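Periplasmic sugar-binding protein (Chloroflexus aurantiacus, PDB 4RXU) binds D-glucose in the cleft between its two lobes and probably serves as the solute-binding component of an ABC-type carbohydrate transporter. Local coordinates at residues 90-95 with 112-117; 103-108 with 122-127; 156-161 with 191-196; 182-187 with 199-204. All blocks are in the same frame, centred on the assembly; numbering follows the deposited sequence.

Contact 1. Residues 90-95 with 112-117; sequences LIICPH and VKVISY
Four backbone hydrogen bonds join Leu90 and Ile92 of strand 89-92 to strand 113-117, the two parallel strands of a beta-alpha-beta crossover whose helix is 101-109. Leu90 N gives to Lys113 O at 2.8 Å and Leu90 O takes from Ile115 N; Ile92 N then gives to Ile115 O. The fourth bond, Tyr117 N to Ile92 O at 2.8 Å, is bent, 144° at the hydrogen, and its donor stands well above the carbonyl plane, consistent with strand 89-92 ending at this residue. CA-H...O contacts run between these bonds, such as Ile91 CA to Ile115 O at 3.4 Å. Leu90, Ile92, Val114 and Ser116 share one face of the sheet, where helix 72-84 packs on Leu90 and Ile92. Ile91 and Ile115 sit on the other, CG1 to CD1, with helix 300-315 behind Ile115. Ile91 CG2 lies 3.7 Å from Tyr117 CB, the two side chains crossing obliquely. Tyr117 CG is anti to the backbone N (chi1 -179°), which carries the ring past Ile91 and lets OH bond to Asp48. Beyond the strand Cys93, whose side chain is about 6 Å from the bound glucose, brings CB to the edge of that ring, 4.1 Å from Tyr117 CD2.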
loop_
_atom_site.group_PDB
_atom_site.type_symbol
_atom_site.label_atom_id
_atom_site.label_comp_id
_atom_site.label_asym_id
_atom_site.label_seq_id
_atom_site.Cartn_x
_atom_site.Cartn_y
_atom_site.Cartn_z
ATOM N N LEU A 90 11.012 -15.379 -10.798
ATOM C CA LEU A 90 9.612 -15.058 -10.542
ATOM C C LEU A 90 9.558 -13.712 -9.828
ATOM O O LEU A 90 10.177 -13.559 -8.771
ATOM C CB LEU A 90 8.985 -16.130 -9.647
ATOM C CG LEU A 90 7.551 -15.870 -9.175
ATOM C CD1 LEU A 90 6.533 -15.863 -10.311
ATOM C CD2 LEU A 90 7.212 -16.885 -8.099
ATOM N N ILE A 91 8.828 -12.751 -10.400
ATOM C CA ILE A 91 8.489 -11.504 -9.695
ATOM C C ILE A 91 7.028 -11.658 -9.281
ATOM O O ILE A 91 6.144 -11.821 -10.133
ATOM C CB ILE A 91 8.655 -10.293 -10.623
ATOM C CG1 ILE A 91 10.128 -10.119 -11.036
ATOM C CG2 ILE A 91 8.110 -9.033 -9.964
ATOM C CD1 ILE A 91 10.283 -9.284 -12.293
ATOM N N ILE A 92 6.774 -11.642 -7.976
ATOM C CA ILE A 92 5.442 -11.982 -7.465
ATOM C C ILE A 92 4.979 -11.059 -6.337
ATOM O O ILE A 92 5.670 -10.923 -5.324
ATOM C CB ILE A 92 5.344 -13.467 -7.010
ATOM C CG1 ILE A 92 3.952 -13.754 -6.425
ATOM C CG2 ILE A 92 6.465 -13.858 -6.040
ATOM C CD1 ILE A 92 3.658 -15.236 -6.306
ATOM N N CYS A 93 3.806 -10.454 -6.552
ATOM C CA CYS A 93 3.104 -9.738 -5.522
ATOM C C CYS A 93 1.969 -10.630 -5.011
ATOM O O CYS A 93 1.006 -10.862 -5.732
ATOM C CB CYS A 93 2.578 -8.416 -6.034
ATOM S SG CYS A 93 1.628 -7.557 -4.792
ATOM N N PRO A 94 2.087 -11.116 -3.751
ATOM C CA PRO A 94 1.115 -12.050 -3.271
ATOM C C PRO A 94 -0.215 -11.430 -2.950
ATOM O O PRO A 94 -0.294 -10.306 -2.444
ATOM C CB PRO A 94 1.745 -12.598 -1.978
ATOM C CG PRO A 94 2.668 -11.528 -1.526
ATOM C CD PRO A 94 3.235 -11.025 -2.826
ATOM N N HIS A 95 -1.267 -12.188 -3.211
ATOM C CA HIS A 95 -2.562 -11.801 -2.666
ATOM C C HIS A 95 -2.609 -11.909 -1.146
ATOM O O HIS A 95 -2.998 -10.971 -0.444
ATOM C CB HIS A 95 -3.673 -12.636 -3.242
ATOM C CG HIS A 95 -4.971 -12.309 -2.604
ATOM N ND1 HIS A 95 -5.509 -11.044 -2.671
ATOM C CD2 HIS A 95 -5.761 -13.021 -1.774
ATOM C CE1 HIS A 95 -6.615 -11.008 -1.958
ATOM N NE2 HIS A 95 -6.801 -12.202 -1.419
ATOM N N VAL A 112 14.012 -21.709 -9.336
ATOM C CA VAL A 112 13.568 -20.391 -9.732
ATOM C C VAL A 112 13.791 -19.422 -8.583
ATOM O O VAL A 112 13.392 -19.693 -7.447
ATOM C CB VAL A 112 12.078 -20.393 -10.108
ATOM C CG1 VAL A 112 11.616 -18.983 -10.498
ATOM C CG2 VAL A 112 11.820 -21.404 -11.223
ATOM N N LYS A 113 14.406 -18.281 -8.906
ATOM C CA LYS A 113 14.630 -17.216 -7.943
ATOM C C LYS A 113 13.304 -16.497 -7.707
ATOM O O LYS A 113 12.498 -16.302 -8.615
ATOM C CB LYS A 113 15.688 -16.218 -8.417
ATOM C CG LYS A 113 17.024 -16.845 -8.701
ATOM C CD LYS A 113 17.743 -17.194 -7.439
ATOM C CE LYS A 113 19.122 -17.723 -7.783
ATOM N NZ LYS A 113 19.566 -18.536 -6.644
ATOM N N VAL A 114 13.107 -16.093 -6.471
ATOM C CA VAL A 114 11.850 -15.502 -6.024
ATOM C C VAL A 114 12.073 -14.062 -5.546
ATOM O O VAL A 114 12.740 -13.808 -4.520
ATOM C CB VAL A 114 11.209 -16.318 -4.882
ATOM C CG1 VAL A 114 9.919 -15.652 -4.407
ATOM C CG2 VAL A 114 10.893 -17.716 -5.363
ATOM N N ILE A 115 11.522 -13.125 -6.319
ATOM C CA ILE A 115 11.531 -11.714 -5.974
ATOM C C ILE A 115 10.098 -11.375 -5.547
ATOM O O ILE A 115 9.178 -11.278 -6.362
ATOM C CB ILE A 115 11.921 -10.836 -7.164
ATOM C CG1 ILE A 115 13.303 -11.238 -7.704
ATOM C CG2 ILE A 115 11.871 -9.363 -6.769
ATOM C CD1 ILE A 115 13.767 -10.439 -8.910
ATOM N N SER A 116 9.909 -11.201 -4.247
ATOM C CA SER A 116 8.630 -10.745 -3.743
ATOM C C SER A 116 8.533 -9.247 -4.124
ATOM O O SER A 116 9.508 -8.519 -4.005
ATOM C CB SER A 116 8.585 -10.966 -2.234
ATOM O OG SER A 116 7.277 -10.954 -1.694
ATOM N N TYR A 117 7.368 -8.840 -4.619
ATOM C CA TYR A 117 7.195 -7.559 -5.268
ATOM C C TYR A 117 6.082 -6.786 -4.578
ATOM O O TYR A 117 4.946 -7.240 -4.524
ATOM C CB TYR A 117 6.834 -7.771 -6.729
ATOM C CG TYR A 117 6.654 -6.477 -7.500
ATOM C CD1 TYR A 117 7.729 -5.733 -7.929
ATOM C CD2 TYR A 117 5.389 -6.001 -7.773
ATOM C CE1 TYR A 117 7.549 -4.539 -8.605
ATOM C CE2 TYR A 117 5.199 -4.830 -8.476
ATOM C CZ TYR A 117 6.288 -4.098 -8.873
ATOM O OH TYR A 117 6.075 -2.922 -9.546
#

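Contact 2. Residues 103-108 with 122-127; sequences AAEAAR and RETDAV
Helix 101-109 presents one side, at Ala104, Glu105 and Arg108, to the irregular loop 122-127; the backbones come nearest at Glu105 and Ala126, 5.3 Å between CA atoms. An ST turn shapes the loop, Ala126 N giving to Thr124 OG1 at 2.9 Å. The same hydroxyl donates to Glu105 OE2, also at 2.9 Å, on the lone pair facing away from the other carboxylate oxygen. Glu105 CG lies 3.8 Å from Ala126 CB, which also sits 4.0 Å from Ala104 CB and over one face of the Arg108 guanidinium, 3.7 Å from NE. In the conformers modelled, each one of two, Arg108 NH1 makes a salt bridge to Asp125 OD1 at 2.8 Å, from above the carboxylate plane, the two planes 76° apart. A water accepts weakly from NH1 and donates to Asp125 OD2. Putting an alanine at Glu105 would probably leave the Thr124 hydroxyl without its acceptor and uncover one flank of the Ala126 methyl. Ala126 O, 3.4 Å from Ala104 CB, is buried without a partner in the model, probably a small cost. No backbone-to-backbone hydrogen bond joins the segments: the polar links come from side chains, the ion pair, probably mobile, on the solvent side.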
loop_
_atom_site.group_PDB
_atom_site.type_symbol
_atom_site.label_atom_id
_atom_site.label_comp_id
_atom_site.label_asym_id
_atom_site.label_seq_id
_atom_site.Cartn_x
_atom_site.Cartn_y
_atom_site.Cartn_z
ATOM N N ALA A 103 3.708 -21.451 -2.870
ATOM C CA ALA A 103 4.063 -21.010 -4.218
ATOM C C ALA A 103 5.540 -20.643 -4.354
ATOM O O ALA A 103 6.216 -21.039 -5.325
ATOM C CB ALA A 103 3.175 -19.843 -4.628
ATOM N N ALA A 104 6.032 -19.891 -3.364
ATOM C CA ALA A 104 7.433 -19.485 -3.342
ATOM C C ALA A 104 8.325 -20.744 -3.231
ATOM O O ALA A 104 9.344 -20.880 -3.901
ATOM C CB ALA A 104 7.674 -18.525 -2.173
ATOM N N GLU A 105 7.921 -21.662 -2.364
ATOM C CA GLU A 105 8.649 -22.895 -2.150
ATOM C C GLU A 105 8.678 -23.745 -3.412
ATOM O O GLU A 105 9.713 -24.338 -3.730
ATOM C CB GLU A 105 8.058 -23.659 -0.967
ATOM C CG GLU A 105 8.394 -22.961 0.345
ATOM C CD GLU A 105 7.534 -23.355 1.525
ATOM O OE1 GLU A 105 6.591 -24.167 1.393
ATOM O OE2 GLU A 105 7.810 -22.797 2.609
ATOM N N ALA A 106 7.567 -23.773 -4.144
ATOM C CA ALA A 106 7.515 -24.512 -5.404
ATOM C C ALA A 106 8.468 -23.911 -6.429
ATOM O O ALA A 106 9.121 -24.632 -7.176
ATOM C CB ALA A 106 6.095 -24.564 -5.965
ATOM N N ALA A 107 8.535 -22.591 -6.474
ATOM C CA ALA A 107 9.467 -21.919 -7.371
ATOM C C ALA A 107 10.888 -22.264 -6.986
ATOM O O ALA A 107 11.708 -22.685 -7.834
ATOM C CB ALA A 107 9.256 -20.409 -7.306
ATOM N N ARG A 108 11.221 -22.086 -5.706
ATOM C CA ARG A 108 12.597 -22.406 -5.257
ATOM C C ARG A 108 12.961 -23.856 -5.576
ATOM O O ARG A 108 14.102 -24.155 -5.967
ATOM C CB ARG A 108 12.823 -22.158 -3.762
ATOM C CG ARG A 108 14.236 -22.545 -3.286
ATOM C CD ARG A 108 14.416 -22.375 -1.791
ATOM N NE ARG A 108 13.371 -23.094 -1.089
ATOM C CZ ARG A 108 13.250 -23.158 0.228
ATOM N NH1 ARG A 108 14.130 -22.559 1.019
ATOM N NH2 ARG A 108 12.235 -23.820 0.741
ATOM N N ARG A 122 5.340 -14.371 3.229
ATOM C CA ARG A 122 5.689 -14.670 4.609
ATOM C C ARG A 122 5.831 -16.134 4.925
ATOM O O ARG A 122 5.346 -16.987 4.190
ATOM C CB ARG A 122 4.654 -14.050 5.543
ATOM C CG ARG A 122 4.687 -12.529 5.510
ATOM C CD ARG A 122 3.709 -11.951 6.514
ATOM N NE ARG A 122 4.248 -11.995 7.881
ATOM C CZ ARG A 122 3.850 -12.780 8.865
ATOM N NH1 ARG A 122 2.873 -13.669 8.707
ATOM N NH2 ARG A 122 4.463 -12.662 10.044
ATOM N N GLU A 123 6.531 -16.396 6.025
ATOM C CA GLU A 123 6.573 -17.717 6.689
ATOM C C GLU A 123 7.254 -18.778 5.828
ATOM O O GLU A 123 6.876 -19.959 5.805
ATOM C CB GLU A 123 5.178 -18.163 7.115
ATOM C CG GLU A 123 4.486 -17.242 8.116
ATOM C CD GLU A 123 5.280 -16.931 9.383
ATOM O OE1 GLU A 123 6.274 -17.610 9.699
ATOM O OE2 GLU A 123 4.887 -15.981 10.091
ATOM N N THR A 124 8.281 -18.333 5.128
ATOM C CA THR A 124 9.158 -19.218 4.363
ATOM C C THR A 124 10.494 -18.580 4.102
ATOM O O THR A 124 10.621 -17.360 3.992
ATOM C CB THR A 124 8.577 -19.672 3.000
ATOM O OG1 THR A 124 9.534 -20.513 2.338
ATOM C CG2 THR A 124 8.227 -18.516 2.095
ATOM N N ASP A 125 11.499 -19.425 3.964
ATOM C CA ASP A 125 12.795 -18.850 3.570
ATOM C C ASP A 125 13.005 -18.864 2.037
ATOM O O ASP A 125 14.045 -18.410 1.571
ATOM C CB ASP A 125 13.971 -19.429 4.358
ATOM C CG ASP A 125 14.091 -20.901 4.220
ATOM O OD1 ASP A 125 13.296 -21.504 3.473
ATOM O OD2 ASP A 125 14.988 -21.464 4.878
ATOM N N ALA A 126 11.979 -19.284 1.297
ATOM C CA ALA A 126 11.978 -19.312 -0.156
ATOM C C ALA A 126 11.692 -17.957 -0.781
ATOM O O ALA A 126 11.024 -17.893 -1.793
ATOM C CB ALA A 126 10.960 -20.342 -0.669
ATOM N N VAL A 127 12.190 -16.882 -0.189
ATOM C CA VAL A 127 12.108 -15.572 -0.818
ATOM C C VAL A 127 13.535 -15.045 -0.952
ATOM O O VAL A 127 14.231 -14.938 0.069
ATOM C CB VAL A 127 11.239 -14.588 -0.015
ATOM C CG1 VAL A 127 11.129 -13.297 -0.789
ATOM C CG2 VAL A 127 9.868 -15.177 0.298
HETATM O O HOH W 1 15.335 -23.916 3.758
#

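Contact 3. Residues 156-161 with 191-196; sequences PLYLYA and IKNSSE
Two tyrosine rings of 156-161 each take a residue of 191-196 on one face. Lys192 CB sits over the Tyr158 ring in a CH-pi contact, 3.8 Å from its centroid, and Asn193 ND2 stands above the Tyr160 ring toward its rim, 3.5 Å from CZ, the amide turned 61° from the ring plane. Phe263 meets the Tyr158 ring edge-to-face, and the two hydroxyls bond elsewhere, Tyr158 OH to Asp242 O and Tyr160 OH to Asn234. The Asn193 amide stands in for a strand: Leu159 N gives to Asn193 OD1 at 2.9 Å, and Asn193 ND2 gives to Leu159 O at 2.8 Å. Its CG lies between the backbone N and the carbonyl carbon (chi1 70°), turning the amide onto the strand backbone. Just before it, Lys192 N bonds to Leu157 O at 2.8 Å, at the close of the parallel pairing of Leu157 with Ile191. Ile191 CG2 touches Leu159 CD1 at 4.1 Å. The lysine chain, bent at chi2, runs along the proline, Lys192 CG to Pro156 CB 3.9 Å, toward its salt bridge with Asp242. At the edge of the four-stranded parallel sheet, then, the pairing of 155-159 with 189-191 is prolonged by a side chain: one amide satisfies both backbone groups of Leu159, and with ND2 also bonded to Asn234 its flip is probably fixed.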
loop_
_atom_site.group_PDB
_atom_site.type_symbol
_atom_site.label_atom_id
_atom_site.label_comp_id
_atom_site.label_asym_id
_atom_site.label_seq_id
_atom_site.Cartn_x
_atom_site.Cartn_y
_atom_site.Cartn_z
ATOM N N PRO A 156 -11.288 14.631 17.003
ATOM C CA PRO A 156 -11.691 13.292 16.600
ATOM C C PRO A 156 -10.759 12.666 15.563
ATOM O O PRO A 156 -10.423 13.313 14.569
ATOM C CB PRO A 156 -13.080 13.506 15.987
ATOM C CG PRO A 156 -13.596 14.726 16.683
ATOM C CD PRO A 156 -12.374 15.611 16.798
ATOM N N LEU A 157 -10.460 11.392 15.780
ATOM C CA LEU A 157 -9.576 10.617 14.935
ATOM C C LEU A 157 -10.289 9.334 14.538
ATOM O O LEU A 157 -10.755 8.568 15.402
ATOM C CB LEU A 157 -8.262 10.307 15.670
ATOM C CG LEU A 157 -7.240 9.456 14.893
ATOM C CD1 LEU A 157 -6.760 10.169 13.648
ATOM C CD2 LEU A 157 -6.068 9.129 15.798
ATOM N N TYR A 158 -10.405 9.131 13.237
ATOM C CA TYR A 158 -11.004 7.942 12.673
ATOM C C TYR A 158 -9.899 7.148 11.972
ATOM O O TYR A 158 -9.207 7.677 11.088
ATOM C CB TYR A 158 -12.106 8.336 11.696
ATOM C CG TYR A 158 -13.314 8.952 12.397
ATOM C CD1 TYR A 158 -13.316 10.284 12.818
ATOM C CD2 TYR A 158 -14.443 8.192 12.649
ATOM C CE1 TYR A 158 -14.422 10.844 13.460
ATOM C CE2 TYR A 158 -15.547 8.734 13.301
ATOM C CZ TYR A 158 -15.537 10.060 13.712
ATOM O OH TYR A 158 -16.652 10.588 14.365
ATOM N N LEU A 159 -9.723 5.897 12.386
ATOM C CA LEU A 159 -8.644 5.038 11.862
ATOM C C LEU A 159 -9.193 4.061 10.852
ATOM O O LEU A 159 -10.281 3.504 11.058
ATOM C CB LEU A 159 -8.004 4.234 13.006
ATOM C CG LEU A 159 -7.397 5.041 14.166
ATOM C CD1 LEU A 159 -7.007 4.123 15.312
ATOM C CD2 LEU A 159 -6.222 5.916 13.731
ATOM N N TYR A 160 -8.438 3.829 9.773
ATOM C CA TYR A 160 -8.803 2.824 8.766
ATOM C C TYR A 160 -7.548 2.101 8.325
ATOM O O TYR A 160 -6.429 2.599 8.467
ATOM C CB TYR A 160 -9.532 3.454 7.563
ATOM C CG TYR A 160 -10.828 4.109 8.014
ATOM C CD1 TYR A 160 -11.972 3.336 8.237
ATOM C CD2 TYR A 160 -10.887 5.476 8.297
ATOM C CE1 TYR A 160 -13.168 3.913 8.671
ATOM C CE2 TYR A 160 -12.067 6.055 8.764
ATOM C CZ TYR A 160 -13.205 5.270 8.944
ATOM O OH TYR A 160 -14.378 5.851 9.389
ATOM N N ALA A 161 -7.755 0.884 7.850
ATOM C CA ALA A 161 -6.641 0.013 7.485
ATOM C C ALA A 161 -6.902 -0.813 6.235
ATOM O O ALA A 161 -8.043 -0.944 5.760
ATOM C CB ALA A 161 -6.286 -0.927 8.658
ATOM N N ILE A 191 -9.787 8.680 19.612
ATOM C CA ILE A 191 -10.190 7.676 18.636
ATOM C C ILE A 191 -11.697 7.458 18.674
ATOM O O ILE A 191 -12.244 7.146 19.730
ATOM C CB ILE A 191 -9.516 6.331 18.909
ATOM C CG1 ILE A 191 -7.984 6.436 18.840
ATOM C CG2 ILE A 191 -9.995 5.266 17.911
ATOM C CD1 ILE A 191 -7.289 5.245 19.470
ATOM N N LYS A 192 -12.359 7.556 17.524
ATOM C CA LYS A 192 -13.821 7.454 17.490
ATOM C C LYS A 192 -14.397 6.186 16.890
ATOM O O LYS A 192 -15.610 5.986 16.988
ATOM C CB LYS A 192 -14.428 8.623 16.716
ATOM C CG LYS A 192 -13.990 9.964 17.260
ATOM C CD LYS A 192 -14.522 10.165 18.662
ATOM C CE LYS A 192 -14.074 11.509 19.209
ATOM N NZ LYS A 192 -14.824 11.776 20.457
ATOM N N ASN A 193 -13.564 5.331 16.289
ATOM C CA ASN A 193 -14.084 4.142 15.612
ATOM C C ASN A 193 -13.364 2.819 15.867
ATOM O O ASN A 193 -13.384 1.926 15.035
ATOM C CB ASN A 193 -14.162 4.382 14.118
ATOM C CG ASN A 193 -12.805 4.462 13.477
ATOM O OD1 ASN A 193 -11.833 4.855 14.115
ATOM N ND2 ASN A 193 -12.738 4.105 12.196
ATOM N N SER A 194 -12.724 2.683 17.017
ATOM C CA SER A 194 -12.080 1.412 17.325
ATOM C C SER A 194 -11.855 1.259 18.810
ATOM O O SER A 194 -10.907 1.802 19.378
ATOM C CB SER A 194 -10.729 1.241 16.590
ATOM O OG SER A 194 -10.055 0.078 17.038
ATOM N N SER A 195 -12.709 0.473 19.443
ATOM C CA SER A 195 -12.541 0.170 20.849
ATOM C C SER A 195 -11.240 -0.573 21.135
ATOM O O SER A 195 -10.622 -0.410 22.194
ATOM C CB SER A 195 -13.732 -0.652 21.375
ATOM O OG SER A 195 -13.847 -1.918 20.744
ATOM N N GLU A 196 -10.799 -1.372 20.173
ATOM C CA GLU A 196 -9.563 -2.112 20.370
ATOM C C GLU A 196 -8.385 -1.143 20.406
ATOM O O GLU A 196 -7.476 -1.309 21.232
ATOM C CB GLU A 196 -9.355 -3.159 19.276
ATOM C CG GLU A 196 -10.398 -4.286 19.245
ATOM C CD GLU A 196 -10.197 -5.395 20.275
ATOM O OE1 GLU A 196 -9.194 -5.382 20.989
ATOM O OE2 GLU A 196 -11.025 -6.325 20.333
#

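Contact 4. Residues 182-187 with 199-204; sequences PKIADG and ALQNKL
Ile184 and Gln201 meet at about a right angle, the CG2 methyl of the isoleucine set against the flat end of the glutamine. Ile184 CG2 is 3.3 Å from Gln201 OE1 and 3.4 Å from CD, and 3.7 Å from Gln201 CB, so the methyl rests against the glutamine chain from CB to the amide. The first torsion of Gln201 (chi1 74°) tucks CG between the backbone N and the carbonyl carbon, and beyond it the chain runs extended, carrying the amide over to the methyl. Replacing Gln201 by a serine would probably open a gap beside Ile184 CG2 and strip away part of the cover over this buried isoleucine. One helix residue further on, Ala185 CB lies 3.6 Å from Asn202 OD1, brought there by the asparagine side chain. A water donates to Ala185 O at 2.8 Å and also to Asn202 OD1. This water bridge is the polar link across the pair, since no direct hydrogen bond joins the two segments. At the other end Pro182 CD and Leu204 CD1 make a single touch at 4.1 Å. Within 199-204 a type I turn from Leu200 to Lys203 presents Gln201 and Asn202 at its middle positions. Helix 167-185 ends here; Gly187, two residues on, is the first to leave helical angles and has positive phi. Gln181 and Trp177 of the same helix hold Gln201 O and Lys203 O, and both Ile184 and Gln201 pack on Ile191 of strand 189-191, while Leu200 leans toward helix 208-218.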
loop_
_atom_site.group_PDB
_atom_site.type_symbol
_atom_site.label_atom_id
_atom_site.label_comp_id
_atom_site.label_asym_id
_atom_site.label_seq_id
_atom_site.Cartn_x
_atom_site.Cartn_y
_atom_site.Cartn_z
ATOM N N PRO A 182 1.428 8.576 20.446
ATOM C CA PRO A 182 1.762 9.602 21.433
ATOM C C PRO A 182 0.769 10.756 21.456
ATOM O O PRO A 182 0.548 11.353 22.493
ATOM C CB PRO A 182 3.108 10.123 20.950
ATOM C CG PRO A 182 3.708 8.990 20.207
ATOM C CD PRO A 182 2.572 8.254 19.578
ATOM N N LYS A 183 0.216 11.088 20.300
ATOM C CA LYS A 183 -0.761 12.175 20.192
ATOM C C LYS A 183 -2.182 11.797 20.603
ATOM O O LYS A 183 -3.053 12.647 20.715
ATOM C CB LYS A 183 -0.725 12.742 18.774
ATOM C CG LYS A 183 0.665 13.250 18.396
ATOM C CD LYS A 183 1.222 14.276 19.354
ATOM C CE LYS A 183 0.369 15.517 19.343
ATOM N NZ LYS A 183 0.907 16.459 20.363
ATOM N N ILE A 184 -2.414 10.504 20.822
ATOM C CA ILE A 184 -3.633 10.039 21.476
ATOM C C ILE A 184 -3.394 10.036 22.988
ATOM O O ILE A 184 -4.214 10.538 23.782
ATOM C CB ILE A 184 -4.039 8.626 20.961
ATOM C CG1 ILE A 184 -4.303 8.703 19.455
ATOM C CG2 ILE A 184 -5.286 8.129 21.693
ATOM C CD1 ILE A 184 -4.230 7.375 18.737
ATOM N N ALA A 185 -2.266 9.465 23.394
ATOM C CA ALA A 185 -1.907 9.441 24.826
ATOM C C ALA A 185 -1.855 10.830 25.469
ATOM O O ALA A 185 -2.213 10.993 26.643
ATOM C CB ALA A 185 -0.597 8.695 25.025
ATOM N N ASP A 186 -1.465 11.839 24.682
ATOM C CA ASP A 186 -1.363 13.223 25.218
ATOM C C ASP A 186 -2.655 14.040 25.087
ATOM O O ASP A 186 -2.705 15.208 25.470
ATOM C CB ASP A 186 -0.164 13.984 24.644
ATOM C CG ASP A 186 -0.380 14.493 23.251
ATOM O OD1 ASP A 186 -1.495 14.389 22.692
ATOM O OD2 ASP A 186 0.617 15.038 22.732
ATOM N N GLY A 187 -3.702 13.403 24.568
ATOM C CA GLY A 187 -5.036 14.009 24.492
ATOM C C GLY A 187 -5.315 14.820 23.231
ATOM O O GLY A 187 -6.423 15.331 23.071
ATOM N N ALA A 199 -8.303 0.729 23.717
ATOM C CA ALA A 199 -7.765 -0.081 24.797
ATOM C C ALA A 199 -6.252 -0.214 24.722
ATOM O O ALA A 199 -5.608 -0.454 25.750
ATOM C CB ALA A 199 -8.416 -1.450 24.833
ATOM N N LEU A 200 -5.711 -0.032 23.510
ATOM C CA LEU A 200 -4.291 -0.075 23.236
ATOM C C LEU A 200 -3.581 1.265 23.181
ATOM O O LEU A 200 -2.367 1.307 22.899
ATOM C CB LEU A 200 -3.979 -0.882 21.934
ATOM C CG LEU A 200 -4.184 -2.414 22.132
ATOM C CD1 LEU A 200 -4.328 -3.134 20.791
ATOM C CD2 LEU A 200 -3.068 -3.037 22.949
ATOM N N GLN A 201 -4.301 2.356 23.455
ATOM C CA GLN A 201 -3.766 3.685 23.072
ATOM C C GLN A 201 -2.643 4.205 23.971
ATOM O O GLN A 201 -2.088 5.244 23.692
ATOM C CB GLN A 201 -4.853 4.727 22.958
ATOM C CG GLN A 201 -5.413 5.210 24.280
ATOM C CD GLN A 201 -6.653 6.056 24.073
ATOM O OE1 GLN A 201 -7.359 5.905 23.075
ATOM N NE2 GLN A 201 -6.914 6.962 24.998
ATOM N N ASN A 202 -2.296 3.470 25.031
ATOM C CA ASN A 202 -1.085 3.795 25.797
ATOM C C ASN A 202 -0.023 2.730 25.624
ATOM O O ASN A 202 0.767 2.480 26.502
ATOM C CB ASN A 202 -1.410 3.961 27.259
ATOM C CG ASN A 202 -2.219 5.215 27.521
ATOM O OD1 ASN A 202 -1.670 6.339 27.566
ATOM N ND2 ASN A 202 -3.510 5.054 27.589
ATOM N N LYS A 203 -0.023 2.094 24.467
ATOM C CA LYS A 203 1.008 1.123 24.096
ATOM C C LYS A 203 1.553 1.499 22.729
ATOM O O LYS A 203 0.848 1.405 21.744
ATOM C CB LYS A 203 0.457 -0.322 24.102
ATOM C CG LYS A 203 1.529 -1.400 23.878
ATOM C CD LYS A 203 1.022 -2.824 24.118
ATOM C CE LYS A 203 2.117 -3.858 23.838
ATOM N NZ LYS A 203 1.664 -5.203 24.218
ATOM N N LEU A 204 2.812 1.910 22.678
ATOM C CA LEU A 204 3.419 2.301 21.412
ATOM C C LEU A 204 3.774 1.092 20.535
ATOM O O LEU A 204 3.544 1.109 19.340
ATOM C CB LEU A 204 4.649 3.149 21.670
ATOM C CG LEU A 204 5.412 3.668 20.446
ATOM C CD1 LEU A 204 4.587 4.683 19.657
ATOM C CD2 LEU A 204 6.753 4.248 20.907
HETATM O O HOH W 2 -3.174 8.875 28.114
#

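The four contacts fall into two pairs, one in each of the two lobes that enclose the glucose. Contacts 1 and 2 have centres about 9 Å apart and alternate along the chain: helix 101-109 links the strands of contact 1 and supplies one side of contact 2. Both close before contacts 3 and 4 open. These likewise alternate, about 12 Å between centres, and meet where Ile191 of contact 3 packs on Ile184 and Gln201 of contact 4, beside edge strand 189-191. Between the pairs the centres lie 34 to 37 Å apart and nothing touches. The first lobe has a mixed sheet with a parallel core, the second a four-stranded parallel sheet, the two-lobed alpha/beta design of periplasmic binding proteins.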